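Local structure of putative sensory box/GGDEF family protein (Vibrio parahaemolyticus, 3LID) at residues 60-63 with 64-68; 119-122 with 123-127; 48-51 with 52-55. The protein probably makes the second messenger cyclic di-GMP from two GTP through its GGDEF domain, under control of the extracellular PDC-fold sensor domain described here. All coordinates share one frame; numbering follows the deposited sequence. Where two conformers were deposited one is given.

Contact 1: 60-63 with 64-68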
ATOM      1  N   ALA A  60       3.684  14.542 -29.687  1.00 23.90           N
ATOM      2  CA  ALA A  60       2.602  13.691 -30.072  1.00 23.17           C
ATOM      3  C   ALA A  60       2.617  12.319 -29.390  1.00 22.59           C
ATOM      4  O   ALA A  60       1.576  11.801 -28.997  1.00 21.87           O
ATOM      5  CB  ALA A  60       2.566  13.489 -31.575  1.00 23.12           C
ATOM      6  N   ASN A  61       3.777  11.696 -29.370  1.00 18.72           N
ATOM      7  CA  ASN A  61       3.893  10.411 -28.716  1.00 19.25           C
ATOM      8  C   ASN A  61       3.781  10.532 -27.201  1.00 18.15           C
ATOM      9  O   ASN A  61       3.279   9.596 -26.524  1.00 17.70           O
ATOM     10  CB  ASN A  61       5.165   9.695 -29.139  1.00 19.70           C
ATOM     11  CG  ASN A  61       5.057   9.134 -30.552  1.00 20.01           C
ATOM     12  OD1 ASN A  61       3.943   8.945 -31.082  1.00 20.40           O
ATOM     13  ND2 ASN A  61       6.210   8.863 -31.191  1.00 22.36           N
ATOM     14  N   LEU A  62       4.214  11.644 -26.657  1.00 18.35           N
ATOM     15  CA  LEU A  62       4.117  11.826 -25.181  1.00 17.49           C
ATOM     16  C   LEU A  62       2.620  11.912 -24.869  1.00 20.49           C
ATOM     17  O   LEU A  62       2.106  11.400 -23.871  1.00 19.05           O
ATOM     18  CB  LEU A  62       4.795  13.133 -24.750  1.00 16.40           C
ATOM     19  CG  LEU A  62       4.587  13.631 -23.296  1.00 16.39           C
ATOM     20  CD1 LEU A  62       5.118  12.522 -22.371  1.00 19.53           C
ATOM     21  CD2 LEU A  62       5.346  14.926 -22.993  1.00 18.44           C
ATOM     22  N   THR A  63       1.889  12.636 -25.705  1.00 19.47           N
ATOM     23  CA  THR A  63       0.429  12.768 -25.434  1.00 20.16           C
ATOM     24  C   THR A  63      -0.287  11.428 -25.471  1.00 18.27           C
ATOM     25  O   THR A  63      -1.155  11.149 -24.647  1.00 19.04           O
ATOM     26  CB  THR A  63      -0.187  13.734 -26.480  1.00 21.28           C
ATOM     27  OG1 THR A  63       0.368  15.032 -26.229  1.00 23.65           O
ATOM     28  CG2 THR A  63      -1.739  13.769 -26.422  1.00 21.60           C
ATOM     29  N   ILE A  64       0.030  10.603 -26.454  1.00 18.35           N
ATOM     30  CA  ILE A  64      -0.596   9.314 -26.543  1.00 18.28           C
ATOM     31  C   ILE A  64      -0.289   8.492 -25.264  1.00 18.63           C
ATOM     32  O   ILE A  64      -1.210   7.847 -24.695  1.00 17.62           O
ATOM     33  CB  ILE A  64      -0.114   8.583 -27.793  1.00 19.27           C
ATOM     34  CG1 ILE A  64      -0.768   9.323 -28.986  1.00 20.12           C
ATOM     35  CG2 ILE A  64      -0.480   7.114 -27.806  1.00 17.12           C
ATOM     36  CD1 ILE A  64      -0.073   8.914 -30.328  1.00 24.62           C
ATOM     37  N   LEU A  65       0.980   8.520 -24.841  1.00 16.85           N
ATOM     38  CA  LEU A  65       1.398   7.766 -23.641  1.00 16.78           C
ATOM     39  C   LEU A  65       0.644   8.319 -22.411  1.00 17.11           C
ATOM     40  O   LEU A  65       0.086   7.549 -21.632  1.00 17.67           O
ATOM     41  CB  LEU A  65       2.898   7.925 -23.408  1.00 15.08           C
ATOM     42  CG  LEU A  65       3.426   7.215 -22.169  1.00 15.60           C
ATOM     43  CD1 LEU A  65       3.139   5.706 -22.272  1.00 16.27           C
ATOM     44  CD2 LEU A  65       4.977   7.431 -22.115  1.00 15.02           C
ATOM     45  N   GLU A  66       0.608   9.645 -22.256  1.00 15.74           N
ATOM     46  CA  GLU A  66      -0.027  10.269 -21.104  1.00 15.69           C
ATOM     47  C   GLU A  66      -1.534   9.900 -21.063  1.00 17.16           C
ATOM     48  O   GLU A  66      -2.077   9.570 -20.007  1.00 15.57           O
ATOM     49  CB  GLU A  66       0.047  11.756 -21.205  1.00 15.34           C
ATOM     50  CG  GLU A  66       1.486  12.285 -20.818  1.00 16.21           C
ATOM     51  CD  GLU A  66       1.682  13.787 -21.050  1.00 20.71           C
ATOM     52  OE1 GLU A  66       0.920  14.390 -21.845  1.00 22.57           O
ATOM     53  OE2 GLU A  66       2.583  14.324 -20.377  1.00 21.99           O
ATOM     54  N   ASN A  67      -2.184   9.943 -22.217  1.00 16.51           N
ATOM     55  CA  ASN A  67      -3.619   9.600 -22.271  1.00 18.05           C
ATOM     56  C   ASN A  67      -3.832   8.156 -21.883  1.00 18.46           C
ATOM     57  O   ASN A  67      -4.817   7.844 -21.197  1.00 18.08           O
ATOM     58  CB  ASN A  67      -4.184   9.905 -23.683  1.00 17.98           C
ATOM     59  CG  ASN A  67      -4.288  11.403 -23.911  1.00 21.44           C
ATOM     60  OD1 ASN A  67      -4.173  12.149 -22.978  1.00 28.05           O
ATOM     61  ND2 ASN A  67      -4.437  11.841 -25.155  1.00 26.96           N
ATOM     62  N   MET A  68      -2.935   7.260 -22.335  1.00 17.27           N
ATOM     63  CA  MET A  68      -3.056   5.868 -21.988  0.50 16.50           C
ATOM     64  C   MET A  68      -2.878   5.677 -20.476  1.00 15.76           C
ATOM     65  O   MET A  68      -3.715   4.990 -19.796  1.00 15.47           O
ATOM     66  CB  MET A  68      -1.999   5.064 -22.760  0.50 16.48           C
ATOM     67  CG  MET A  68      -2.133   3.555 -22.700  0.50 20.61           C
ATOM     68  SD  MET A  68      -1.314   2.756 -21.330  0.50 22.03           S
ATOM     69  CE  MET A  68       0.481   2.728 -21.825  0.50 16.04           C
TER

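Contact 2: 119-122 with 123-127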
ATOM      1  N   PHE A 119      15.262   5.235  -5.959  1.00 15.22           N
ATOM      2  CA  PHE A 119      15.851   5.385  -7.274  1.00 14.80           C
ATOM      3  C   PHE A 119      17.179   4.660  -7.369  1.00 15.30           C
ATOM      4  O   PHE A 119      17.430   3.935  -8.342  1.00 15.38           O
ATOM      5  CB  PHE A 119      16.041   6.855  -7.679  1.00 14.44           C
ATOM      6  CG  PHE A 119      16.738   6.964  -8.991  1.00 16.93           C
ATOM      7  CD1 PHE A 119      16.082   6.621 -10.165  1.00 18.42           C
ATOM      8  CD2 PHE A 119      18.078   7.339  -9.028  1.00 20.35           C
ATOM      9  CE1 PHE A 119      16.757   6.723 -11.386  1.00 18.60           C
ATOM     10  CE2 PHE A 119      18.756   7.427 -10.267  1.00 20.79           C
ATOM     11  CZ  PHE A 119      18.095   7.120 -11.391  1.00 20.99           C
ATOM     12  N   LYS A 120      18.022   4.813  -6.365  1.00 16.28           N
ATOM     13  CA  LYS A 120      19.275   4.074  -6.391  1.00 18.38           C
ATOM     14  C   LYS A 120      19.024   2.567  -6.414  1.00 17.40           C
ATOM     15  O   LYS A 120      19.768   1.817  -7.055  1.00 18.61           O
ATOM     16  CB  LYS A 120      20.057   4.465  -5.138  1.00 17.77           C
ATOM     17  CG  LYS A 120      20.442   5.996  -5.192  1.00 20.97           C
ATOM     18  CD  LYS A 120      21.220   6.456  -3.947  1.00 25.48           C
ATOM     19  CE  LYS A 120      21.452   7.949  -4.079  1.00 34.50           C
ATOM     20  NZ  LYS A 120      22.078   8.445  -2.829  1.00 43.93           N
ATOM     21  N   TYR A 121      17.993   2.105  -5.696  1.00 16.99           N
ATOM     22  CA  TYR A 121      17.601   0.668  -5.768  1.00 18.29           C
ATOM     23  C   TYR A 121      17.166   0.283  -7.204  1.00 16.92           C
ATOM     24  O   TYR A 121      17.628  -0.705  -7.799  1.00 16.87           O
ATOM     25  CB  TYR A 121      16.498   0.385  -4.736  1.00 17.07           C
ATOM     26  CG  TYR A 121      16.039  -1.069  -4.861  1.00 18.85           C
ATOM     27  CD1 TYR A 121      16.917  -2.098  -4.546  1.00 19.19           C
ATOM     28  CD2 TYR A 121      14.771  -1.382  -5.313  1.00 18.22           C
ATOM     29  CE1 TYR A 121      16.514  -3.454  -4.663  1.00 19.77           C
ATOM     30  CE2 TYR A 121      14.368  -2.722  -5.465  1.00 18.75           C
ATOM     31  CZ  TYR A 121      15.226  -3.735  -5.127  1.00 19.90           C
ATOM     32  OH  TYR A 121      14.788  -5.033  -5.314  1.00 20.47           O
ATOM     33  N   ALA A 122      16.318   1.124  -7.802  1.00 16.35           N
ATOM     34  CA  ALA A 122      15.843   0.801  -9.181  1.00 16.44           C
ATOM     35  C   ALA A 122      17.072   0.679 -10.126  1.00 16.66           C
ATOM     36  O   ALA A 122      17.055  -0.128 -11.031  1.00 17.70           O
ATOM     37  CB  ALA A 122      14.932   1.957  -9.680  1.00 16.75           C
ATOM     38  N   GLN A 123      18.080   1.500  -9.925  1.00 16.35           N
ATOM     39  CA  GLN A 123      19.239   1.471 -10.829  1.00 18.61           C
ATOM     40  C   GLN A 123      19.946   0.142 -10.741  1.00 20.94           C
ATOM     41  O   GLN A 123      20.533  -0.312 -11.712  1.00 19.82           O
ATOM     42  CB  GLN A 123      20.248   2.530 -10.399  1.00 17.50           C
ATOM     43  CG  GLN A 123      19.806   3.956 -10.644  1.00 20.28           C
ATOM     44  CD  GLN A 123      20.911   4.971 -10.353  1.00 28.05           C
ATOM     45  OE1 GLN A 123      21.211   5.252  -9.186  1.00 27.41           O
ATOM     46  NE2 GLN A 123      21.498   5.527 -11.406  1.00 24.77           N
ATOM     47  N   SER A 124      19.973  -0.434  -9.526  1.00 20.96           N
ATOM     48  CA  SER A 124      20.545  -1.763  -9.298  1.00 21.00           C
ATOM     49  C   SER A 124      19.843  -2.948  -9.956  1.00 21.67           C
ATOM     50  O   SER A 124      20.426  -4.045 -10.100  1.00 21.51           O
ATOM     51  CB  SER A 124      20.663  -2.009  -7.778  1.00 19.96           C
ATOM     52  OG  SER A 124      19.496  -2.595  -7.247  1.00 21.90           O
ATOM     53  N   LEU A 125      18.612  -2.771 -10.429  1.00 19.75           N
ATOM     54  CA  LEU A 125      17.838  -3.816 -11.077  1.00 19.94           C
ATOM     55  C   LEU A 125      18.358  -4.102 -12.486  1.00 20.74           C
ATOM     56  O   LEU A 125      19.042  -3.258 -13.082  1.00 20.70           O
ATOM     57  CB  LEU A 125      16.355  -3.478 -11.119  1.00 17.36           C
ATOM     58  CG  LEU A 125      15.724  -3.187  -9.729  1.00 17.43           C
ATOM     59  CD1 LEU A 125      14.232  -2.698 -10.033  1.00 16.07           C
ATOM     60  CD2 LEU A 125      15.694  -4.492  -8.867  1.00 18.78           C
ATOM     61  N   ASP A 126      18.036  -5.269 -12.995  1.00 20.45           N
ATOM     62  CA  ASP A 126      18.349  -5.581 -14.402  1.00 21.82           C
ATOM     63  C   ASP A 126      17.344  -4.941 -15.335  1.00 21.28           C
ATOM     64  O   ASP A 126      16.255  -4.599 -14.930  1.00 20.12           O
ATOM     65  CB  ASP A 126      18.314  -7.091 -14.634  1.00 21.94           C
ATOM     66  CG  ASP A 126      19.439  -7.809 -13.900  1.00 28.15           C
ATOM     67  OD1 ASP A 126      20.487  -7.229 -13.606  1.00 30.66           O
ATOM     68  OD2 ASP A 126      19.250  -8.983 -13.608  1.00 35.85           O
ATOM     69  N   ASN A 127      17.691  -4.826 -16.623  1.00 20.70           N
ATOM     70  CA  ASN A 127      16.698  -4.364 -17.605  1.00 20.87           C
ATOM     71  C   ASN A 127      15.482  -5.267 -17.604  1.00 21.16           C
ATOM     72  O   ASN A 127      15.640  -6.471 -17.634  1.00 21.40           O
ATOM     73  CB  ASN A 127      17.279  -4.303 -19.049  1.00 20.89           C
ATOM     74  CG  ASN A 127      18.381  -3.250 -19.209  1.00 23.84           C
ATOM     75  OD1 ASN A 127      18.440  -2.296 -18.460  1.00 22.23           O
ATOM     76  ND2 ASN A 127      19.199  -3.384 -20.289  1.00 20.77           N
TER

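Contact 3: 48-51 with 52-55. With EDO (1,2-ethanediol), chain I.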
ATOM      1  N   GLN A  48       3.167  -0.841 -26.144  1.00 20.86           N
ATOM      2  CA  GLN A  48       3.494  -0.195 -27.422  1.00 22.49           C
ATOM      3  C   GLN A  48       3.599   1.345 -27.288  1.00 21.33           C
ATOM      4  O   GLN A  48       4.501   1.982 -27.882  1.00 21.40           O
ATOM      5  CB  GLN A  48       2.379  -0.515 -28.428  1.00 24.13           C
ATOM      6  CG  GLN A  48       2.701  -0.025 -29.859  1.00 24.31           C
ATOM      7  CD  GLN A  48       3.813  -0.837 -30.443  1.00 29.91           C
ATOM      8  OE1 GLN A  48       3.730  -2.076 -30.506  1.00 34.05           O
ATOM      9  NE2 GLN A  48       4.880  -0.165 -30.880  1.00 32.66           N
ATOM     10  N   SER A  49       2.696   1.945 -26.526  1.00 18.78           N
ATOM     11  CA  SER A  49       2.684   3.398 -26.382  1.00 19.63           C
ATOM     12  C   SER A  49       3.960   3.855 -25.681  1.00 18.51           C
ATOM     13  O   SER A  49       4.510   4.894 -25.987  1.00 16.90           O
ATOM     14  CB  SER A  49       1.403   3.899 -25.675  1.00 21.44           C
ATOM     15  OG  SER A  49       1.138   3.226 -24.440  1.00 27.12           O
ATOM     16  N   LEU A  50       4.428   3.084 -24.693  1.00 17.71           N
ATOM     17  CA  LEU A  50       5.650   3.525 -24.030  1.00 16.26           C
ATOM     18  C   LEU A  50       6.845   3.329 -25.008  1.00 17.30           C
ATOM     19  O   LEU A  50       7.714   4.222 -25.140  1.00 16.03           O
ATOM     20  CB  LEU A  50       5.900   2.735 -22.729  1.00 17.99           C
ATOM     21  CG  LEU A  50       7.221   2.942 -22.017  1.00 15.81           C
ATOM     22  CD1 LEU A  50       7.359   4.397 -21.562  1.00 14.82           C
ATOM     23  CD2 LEU A  50       7.322   1.941 -20.802  1.00 18.78           C
ATOM     24  N   TYR A  51       6.849   2.202 -25.710  1.00 18.72           N
ATOM     25  CA  TYR A  51       7.909   1.896 -26.683  1.00 19.71           C
ATOM     26  C   TYR A  51       7.963   3.009 -27.731  1.00 19.63           C
ATOM     27  O   TYR A  51       9.041   3.565 -28.008  1.00 19.83           O
ATOM     28  CB  TYR A  51       7.571   0.601 -27.323  1.00 20.43           C
ATOM     29  CG  TYR A  51       8.523   0.320 -28.429  1.00 23.77           C
ATOM     30  CD1 TYR A  51       9.792  -0.131 -28.165  1.00 31.00           C
ATOM     31  CD2 TYR A  51       8.139   0.547 -29.770  1.00 29.86           C
ATOM     32  CE1 TYR A  51      10.687  -0.400 -29.230  1.00 34.44           C
ATOM     33  CE2 TYR A  51       9.010   0.291 -30.830  1.00 32.52           C
ATOM     34  CZ  TYR A  51      10.274  -0.185 -30.546  1.00 36.99           C
ATOM     35  OH  TYR A  51      11.152  -0.407 -31.593  1.00 41.02           O
ATOM     36  N   ASP A  52       6.801   3.377 -28.249  1.00 19.86           N
ATOM     37  CA  ASP A  52       6.787   4.458 -29.276  1.00 20.13           C
ATOM     38  C   ASP A  52       7.372   5.763 -28.790  1.00 19.88           C
ATOM     39  O   ASP A  52       8.158   6.447 -29.542  1.00 19.36           O
ATOM     40  CB  ASP A  52       5.379   4.714 -29.831  1.00 20.64           C
ATOM     41  CG  ASP A  52       4.815   3.506 -30.598  1.00 19.29           C
ATOM     42  OD1 ASP A  52       5.566   2.581 -31.033  1.00 21.37           O
ATOM     43  OD2 ASP A  52       3.580   3.481 -30.782  1.00 23.68           O
ATOM     44  N   TYR A  53       6.995   6.168 -27.581  1.00 17.10           N
ATOM     45  CA  TYR A  53       7.499   7.351 -26.990  1.00 17.51           C
ATOM     46  C   TYR A  53       9.048   7.251 -26.796  1.00 16.25           C
ATOM     47  O   TYR A  53       9.752   8.238 -27.053  1.00 17.40           O
ATOM     48  CB  TYR A  53       6.782   7.621 -25.625  1.00 17.47           C
ATOM     49  CG  TYR A  53       7.448   8.657 -24.773  1.00 16.89           C
ATOM     50  CD1 TYR A  53       7.383  10.033 -25.125  1.00 16.68           C
ATOM     51  CD2 TYR A  53       8.227   8.264 -23.663  1.00 15.52           C
ATOM     52  CE1 TYR A  53       8.064  11.018 -24.305  1.00 16.32           C
ATOM     53  CE2 TYR A  53       8.873   9.186 -22.864  1.00 19.74           C
ATOM     54  CZ  TYR A  53       8.809  10.557 -23.192  1.00 19.11           C
ATOM     55  OH  TYR A  53       9.452  11.456 -22.353  1.00 19.88           O
ATOM     56  N   LEU A  54       9.533   6.155 -26.249  1.00 15.13           N
ATOM     57  CA  LEU A  54      10.965   6.085 -25.973  1.00 16.06           C
ATOM     58  C   LEU A  54      11.757   6.105 -27.319  1.00 18.66           C
ATOM     59  O   LEU A  54      12.884   6.608 -27.383  1.00 18.09           O
ATOM     60  CB  LEU A  54      11.313   4.823 -25.191  1.00 15.50           C
ATOM     61  CG  LEU A  54      10.629   4.843 -23.778  1.00 15.59           C
ATOM     62  CD1 LEU A  54      11.026   3.542 -23.164  1.00 17.89           C
ATOM     63  CD2 LEU A  54      11.140   6.065 -22.983  1.00 16.20           C
ATOM     64  N   ARG A  55      11.208   5.513 -28.338  1.00 20.24           N
ATOM     65  CA  ARG A  55      11.882   5.578 -29.677  1.00 20.71           C
ATOM     66  C   ARG A  55      11.847   6.983 -30.258  1.00 22.07           C
ATOM     67  O   ARG A  55      12.840   7.441 -30.851  1.00 21.78           O
ATOM     68  CB  ARG A  55      11.232   4.669 -30.712  1.00 22.57           C
ATOM     69  CG  ARG A  55      11.150   3.209 -30.382  1.00 27.13           C
ATOM     70  CD  ARG A  55      12.442   2.625 -29.968  1.00 30.58           C
ATOM     71  NE  ARG A  55      13.578   3.040 -30.812  1.00 34.62           N
ATOM     72  CZ  ARG A  55      13.803   2.607 -32.057  1.00 36.25           C
ATOM     73  NH1 ARG A  55      12.971   1.760 -32.635  1.00 39.29           N
ATOM     74  NH2 ARG A  55      14.876   3.018 -32.708  1.00 35.42           N
TER
HETATM   75  C1  EDO I   9      16.449   5.279 -29.644  1.00 31.24           C
HETATM   76  O1  EDO I   9      15.910   4.075 -30.250  1.00 33.66           O
HETATM   77  C2  EDO I   9      16.130   5.314 -28.143  1.00 32.93           C
HETATM   78  O2  EDO I   9      15.002   4.406 -27.921  1.00 34.54           O

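Contact 1: 60-63 with 64-68
Leu-62 and Glu-66, one turn apart on helix 59-76, show how the end of an acidic side chain can rest on carbon. The first torsion of Glu-66 sets CG beside its own backbone N (chi1 -78°), and the extended chain then runs back along the helix, with CG 3.2 Å from Leu-62 O. The carboxylate, more than the methylenes, rests against the branch of the leucine: OE2 lies 3.6 Å from Leu-62 CG and 3.7 Å from Leu-62 CD1, a van der Waals contact of a carboxylate oxygen with carbon. A second pair, Thr-63 and Asn-67, runs side by side in the same direction. Here the methyl CG2 of Thr-63 meets the amide nitrogen ND2 of Asn-67 at 3.5 Å, while the threonine hydroxyl turns elsewhere and bonds to Lys-59. Ile-64 lies alongside Asn-61 more loosely, its CD1 resting 3.6 Å from Ala-60 O; the amide of Asn-61 is held by the backbone oxygen of Glu-56.

Backbone bonds fix this spacing. Glu-66 N gives the shortest of the four that join the segments, 2.8 Å to Leu-62 O, and Asn-67 N reaches Thr-63 O at 2.9 Å.

Leu-62 and Leu-65 face Tyr-53 of the preceding helix and Val-93 of strand 91-98. The i to i+4 bonds are those of a regular alpha helix, here an amphipathic one packed on the sheet of a PDC-fold sensor domain.

Contact 2: 119-122 with 123-127
The C-terminal end of helix 117-124, where the last turn passes into an extended chain, brings Phe-119 against Gln-123 and Tyr-121 against Ser-124 and Leu-125. Gln-123 places its CG over one face of the phenylalanine ring, 3.9 Å from the ring centroid and displaced toward the rim, in a CH-pi contact. From there the amide continues outward past Phe-119 CE2, which Gln-123 CD approaches to 3.3 Å, and its plane is turned 27° from that of the ring. This follows from a first torsion that sets Gln-123 CG beside its backbone N (chi1 -70°), directing the chain back toward the preceding turn.

In this PDC-fold sensor domain the helix lies against the seven-stranded antiparallel sheet. Phe-119 meets Tyr-167 of strand 163-173 edge-to-face, and Arg-164 bonds to the backbone oxygens of Gln-123 and Leu-125.

The backbone pattern changes as the helix runs out. Gln-123 N makes an ordinary i to i+4 bond to Phe-119 O, but the corresponding bonds of Ser-124 to Lys-120 and of Leu-125 to Tyr-121 are weak. Leu-125 N turns instead to Ala-122 O at 3.1 Å, an i to i+3 bond that tightens the final turn in the manner of a 3-10 step; the donor stands above the carbonyl plane. Tyr-121 O is taken up by a side chain: Ser-124 OG donates to it at 2.7 Å, lying in the carbonyl plane on a lone pair. The tyrosine hydroxyl is bonded to Ser-131, while Leu-125 CD2 approaches Tyr-121 CZ at 3.8 Å.

Contact 3: 48-51 with 52-55
With CG anti to the backbone N (chi1 173°), the ring of Tyr-51 stands out from helix 48-55 and leans toward its C-terminal end, beside Arg-55, which is bent at chi2 and chi3 (-51° and -44°). The arginine CG lies above one face of the ring, 3.7 Å from its centroid in a CH-pi contact displaced toward the rim. The bends then carry the guanidinium past the ring to the phenol, where Arg-55 NH1 donates to Tyr-51 OH at 3.0 Å in a bent bond, the hydroxyl tilted out of the guanidinium plane. One arginine thus uses its aliphatic part on the ring face and its charged end on the hydroxyl. Its NE and NH2 both point to O1 of a bound 1,2-ethanediol, probably from the crystallisation liquor, with NE at 2.6 Å from O1. The diol's other hydroxyl, O2, donates to Leu-54 O.

Gln-48, bent at chi2, turns forward along the helix so that its NE2 gives a hydrogen to Asp-52 OD1 over 2.8 Å. The acceptor lies in the amide plane, while the donor meets OD1 on its syn side, displaced from the carboxylate plane. The same pair is joined again by backbone, Asp-52 N to Gln-48 O at 2.7 Å.

Leu-50 and Leu-54 form the apolar flank. Both pack on Phe-84 of strand 79-86, and Leu-54 also on Ile-158 of strand 150-160, while Tyr-53 reaches Leu-62 and Leu-65 of helix 59-76 and Val-93 of strand 91-98.

All three contacts illustrate local helical pairing on helices that pack against the same seven-stranded sheet, and their chemistry differs with the place on the helix. Contact 1 is a surface contact, while contacts 2 and 3 are partly buried. Contacts 1 and 3 are direct neighbours, their centres about 9 Å apart on consecutive helices whose inner faces meet through Tyr-53, Leu-62 and Leu-65; contact 2 stands apart, its nearest atoms about 16 Å from contact 1 and about 11 Å from contact 3. In the first half of its helix, 60-68 relies on regular backbone bonding, with polar side-chain ends resting on carbon. By contrast, 48-55 adds polar side-chain bonds on its outer face, and 119-127 redirects its bonding where a helix terminates.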